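Local coordinates for protein insecticidal Delta-Endotoxin Cry8Ea1 (Bacillus Thuringiensis, PDB 3EB7) that acts as an insecticidal toxin against the underground larvae of Holotrichia parallela, probably by forming pores in gut membranes as other three-domain Cry proteins do, at residues T269-I280 with R415-R423. Residues are numbered along the deposited sequence; the frame is centred on the assembly and turned at random.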
# COMPACT_ATOMS: atom_id res chain seq x y z
N THR A 269 12.95 16.27 5.39
CA THR A 269 14.23 15.66 5.04
C THR A 269 14.19 14.13 4.89
O THR A 269 14.80 13.59 3.95
CB THR A 269 15.34 16.04 6.05
OG1 THR A 269 15.31 17.44 6.34
CG2 THR A 269 16.69 15.67 5.54
N PHE A 270 13.51 13.43 5.81
CA PHE A 270 13.41 11.97 5.75
C PHE A 270 12.50 11.44 4.62
O PHE A 270 12.70 10.33 4.11
CB PHE A 270 12.91 11.40 7.05
CG PHE A 270 13.98 11.16 8.09
CD1 PHE A 270 13.64 11.13 9.43
CD2 PHE A 270 15.31 10.97 7.72
CE1 PHE A 270 14.60 10.87 10.41
CE2 PHE A 270 16.29 10.70 8.70
CZ PHE A 270 15.94 10.65 10.03
N ILE A 271 11.48 12.24 4.28
CA ILE A 271 10.46 11.91 3.32
C ILE A 271 10.83 12.60 1.99
O ILE A 271 11.16 13.78 1.96
CB ILE A 271 9.04 12.36 3.83
CG1 ILE A 271 8.75 11.76 5.21
CG2 ILE A 271 7.89 11.94 2.86
CD1 ILE A 271 8.94 10.25 5.30
N ARG A 272 10.78 11.81 0.92
CA ARG A 272 11.14 12.26 -0.40
C ARG A 272 10.08 13.21 -0.88
O ARG A 272 8.89 12.95 -0.70
CB ARG A 272 11.15 11.06 -1.37
CG ARG A 272 12.38 10.20 -1.28
CD ARG A 272 12.86 9.90 -2.72
NE ARG A 272 12.35 8.61 -3.09
CZ ARG A 272 12.41 8.07 -4.30
NH1 ARG A 272 12.95 8.70 -5.33
NH2 ARG A 272 11.92 6.85 -4.45
N GLY A 273 10.50 14.28 -1.54
CA GLY A 273 9.61 14.94 -2.49
C GLY A 273 8.80 13.96 -3.34
O GLY A 273 9.22 12.82 -3.61
N LYS A 274 7.61 14.40 -3.75
CA LYS A 274 6.79 13.64 -4.68
C LYS A 274 7.60 13.27 -5.97
O LYS A 274 8.45 14.04 -6.40
CB LYS A 274 5.48 14.41 -4.96
CG LYS A 274 4.50 14.45 -3.75
CD LYS A 274 3.80 13.09 -3.52
CE LYS A 274 2.62 13.15 -2.54
NZ LYS A 274 2.69 14.31 -1.60
N HIS A 275 7.41 12.06 -6.49
CA HIS A 275 8.26 11.55 -7.58
C HIS A 275 7.46 10.47 -8.28
O HIS A 275 6.48 9.96 -7.73
CB HIS A 275 9.57 10.91 -7.02
CG HIS A 275 9.32 9.89 -5.93
ND1 HIS A 275 9.25 8.53 -6.18
CD2 HIS A 275 9.06 10.04 -4.61
CE1 HIS A 275 8.97 7.89 -5.05
NE2 HIS A 275 8.86 8.78 -4.08
N LEU A 276 7.88 10.13 -9.49
CA LEU A 276 7.30 9.03 -10.23
C LEU A 276 7.77 7.72 -9.61
O LEU A 276 8.86 7.64 -9.05
CB LEU A 276 7.77 9.10 -11.70
CG LEU A 276 7.05 10.19 -12.50
CD1 LEU A 276 7.96 10.65 -13.62
CD2 LEU A 276 5.67 9.67 -13.00
N PHE A 277 6.94 6.70 -9.70
CA PHE A 277 7.29 5.41 -9.11
C PHE A 277 8.69 4.98 -9.59
O PHE A 277 8.96 5.00 -10.77
CB PHE A 277 6.23 4.37 -9.49
CG PHE A 277 6.43 3.04 -8.82
CD1 PHE A 277 5.98 2.81 -7.52
CD2 PHE A 277 7.09 2.01 -9.49
CE1 PHE A 277 6.15 1.57 -6.90
CE2 PHE A 277 7.27 0.78 -8.86
CZ PHE A 277 6.79 0.57 -7.55
N ASP A 278 9.59 4.64 -8.68
CA ASP A 278 10.98 4.33 -9.11
C ASP A 278 11.63 3.12 -8.41
O ASP A 278 11.10 2.57 -7.46
CB ASP A 278 11.89 5.57 -9.06
CG ASP A 278 12.05 6.15 -7.67
OD1 ASP A 278 11.59 5.54 -6.68
OD2 ASP A 278 12.68 7.24 -7.54
N PHE A 279 12.78 2.71 -8.93
CA PHE A 279 13.53 1.56 -8.39
C PHE A 279 14.96 1.98 -8.16
O PHE A 279 15.53 2.64 -9.03
CB PHE A 279 13.50 0.38 -9.38
CG PHE A 279 12.15 -0.24 -9.52
CD1 PHE A 279 11.28 0.15 -10.56
CD2 PHE A 279 11.71 -1.18 -8.59
CE1 PHE A 279 10.00 -0.41 -10.67
CE2 PHE A 279 10.45 -1.75 -8.69
CZ PHE A 279 9.60 -1.37 -9.72
N ILE A 280 15.50 1.60 -7.01
CA ILE A 280 16.91 1.80 -6.71
C ILE A 280 17.79 1.05 -7.70
O ILE A 280 17.52 -0.11 -8.02
CB ILE A 280 17.27 1.44 -5.21
CG1 ILE A 280 18.70 1.82 -4.86
CG2 ILE A 280 17.06 -0.08 -4.91
CD1 ILE A 280 18.95 1.97 -3.34
N ARG A 415 9.93 -4.20 -1.08
CA ARG A 415 11.32 -4.16 -1.54
C ARG A 415 11.87 -2.80 -1.15
O ARG A 415 11.08 -1.84 -1.05
CB ARG A 415 11.38 -4.34 -3.06
CG ARG A 415 10.77 -3.19 -3.80
CD ARG A 415 11.01 -3.27 -5.26
NE ARG A 415 10.12 -4.23 -5.91
CZ ARG A 415 8.81 -4.08 -6.06
NH1 ARG A 415 8.19 -2.97 -5.65
NH2 ARG A 415 8.12 -5.03 -6.67
N LEU A 416 13.19 -2.70 -0.94
CA LEU A 416 13.84 -1.42 -0.62
C LEU A 416 13.76 -0.51 -1.85
O LEU A 416 14.10 -0.93 -2.97
CB LEU A 416 15.31 -1.59 -0.19
CG LEU A 416 16.05 -0.31 0.25
CD1 LEU A 416 15.38 0.26 1.51
CD2 LEU A 416 17.55 -0.59 0.49
N ASN A 417 13.33 0.74 -1.62
CA ASN A 417 13.16 1.69 -2.68
C ASN A 417 14.16 2.84 -2.61
O ASN A 417 14.66 3.30 -3.64
CB ASN A 417 11.71 2.22 -2.66
CG ASN A 417 11.41 3.24 -3.78
OD1 ASN A 417 12.03 3.24 -4.84
ND2 ASN A 417 10.48 4.11 -3.52
N TYR A 418 14.45 3.33 -1.42
CA TYR A 418 15.24 4.52 -1.28
C TYR A 418 15.81 4.63 0.14
O TYR A 418 15.35 3.93 1.06
CB TYR A 418 14.37 5.75 -1.62
CG TYR A 418 15.12 6.88 -2.29
CD1 TYR A 418 15.45 6.82 -3.65
CD2 TYR A 418 15.51 8.00 -1.55
CE1 TYR A 418 16.17 7.88 -4.26
CE2 TYR A 418 16.22 9.06 -2.15
CZ TYR A 418 16.54 8.99 -3.48
OH TYR A 418 17.25 10.02 -4.05
N VAL A 419 16.81 5.50 0.30
CA VAL A 419 17.42 5.86 1.57
C VAL A 419 17.60 7.38 1.67
O VAL A 419 18.25 8.01 0.81
CB VAL A 419 18.82 5.20 1.73
CG1 VAL A 419 19.30 5.30 3.18
CG2 VAL A 419 18.82 3.71 1.30
N THR A 420 17.03 7.98 2.73
CA THR A 420 17.27 9.37 3.10
C THR A 420 18.08 9.41 4.40
O THR A 420 18.30 8.37 5.02
CB THR A 420 15.97 10.14 3.28
OG1 THR A 420 15.18 9.51 4.30
CG2 THR A 420 15.20 10.13 1.95
N PHE A 421 18.52 10.58 4.82
CA PHE A 421 19.55 10.64 5.84
C PHE A 421 19.56 12.01 6.49
O PHE A 421 19.23 13.00 5.83
CB PHE A 421 20.90 10.29 5.17
CG PHE A 421 22.07 10.13 6.11
CD1 PHE A 421 22.30 8.94 6.77
CD2 PHE A 421 23.00 11.15 6.23
CE1 PHE A 421 23.41 8.80 7.65
CE2 PHE A 421 24.12 11.01 7.08
CZ PHE A 421 24.32 9.84 7.79
N ILE A 422 19.87 12.06 7.79
CA ILE A 422 20.29 13.30 8.46
C ILE A 422 21.64 13.04 9.12
O ILE A 422 21.99 11.89 9.38
CB ILE A 422 19.27 13.79 9.56
CG1 ILE A 422 19.15 12.75 10.69
CG2 ILE A 422 17.92 14.08 8.95
CD1 ILE A 422 18.21 13.13 11.83
N ARG A 423 22.37 14.12 9.41
CA ARG A 423 23.66 14.12 10.11
C ARG A 423 23.48 14.59 11.55
O ARG A 423 22.55 15.33 11.83
CB ARG A 423 24.62 15.11 9.43
CG ARG A 423 25.61 14.49 8.42
CD ARG A 423 26.60 13.61 9.12
NE ARG A 423 27.96 13.95 8.79
CZ ARG A 423 29.04 13.52 9.43
NH1 ARG A 423 28.97 12.70 10.49
NH2 ARG A 423 30.21 13.95 8.99
O HOH W 1 13.67 -0.50 -5.43
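Arg272 lies flat on the ring of Tyr418 at the heart of a buried contact in the middle, beta-prism domain, where the loop joining helix 263-270 to strand 278-292 runs alongside strand 414-422 of another sheet before the start of strand 278-292 crosses it. The guanidinium and the ring are almost parallel, with planes 4° apart and Arg272 CZ 3.7 Å from the ring centroid, a cation-pi stack to which Arg272 CD adds a CH-pi contact over the same face. Bends at chi2 and chi3 fold the long arginine chain down onto the tyrosine, and the imidazole of His275 covers the opposite guanidinium face. In its own plane the guanidinium grips Asp278 end-on: Arg272 NH1 donates to Asp278 OD2 at 2.7 Å and Arg272 NH2 to Asp278 OD1 at 2.6 Å, both on syn lone pairs. These bonds and the cover on both faces hold it flat. Glu241 takes a second salt bridge from Arg272 and a hydrogen bond from His275, so two acidic groups probably balance the arginine's charge. The side chain of Asn417 lies beside the pair, at the guanidinium edge, within a classic beta bulge in which Asn417 and Tyr418 both face Ser431. At the helix end, Thr420 OG1, set between its backbone N and carbonyl carbon (chi1 60°), donates to Phe270 O over 2.6 Å, approaching from the side and tilted from the carbonyl plane. Beyond it, the Phe270 ring packs on Ile422, CE2 lying 3.8 Å from Ile422 CG2. Where the strands cross at 82°, a water bridges Ile280 N and Leu416 O, while the edge of Phe279 meets a face of the Arg415 guanidinium, held by a salt bridge to Asp340 and a hydrogen bond to Thr433. The contact thus joins two antiparallel sheets of the three-sheet beta-prism, the middle domain of three-domain Cry toxins.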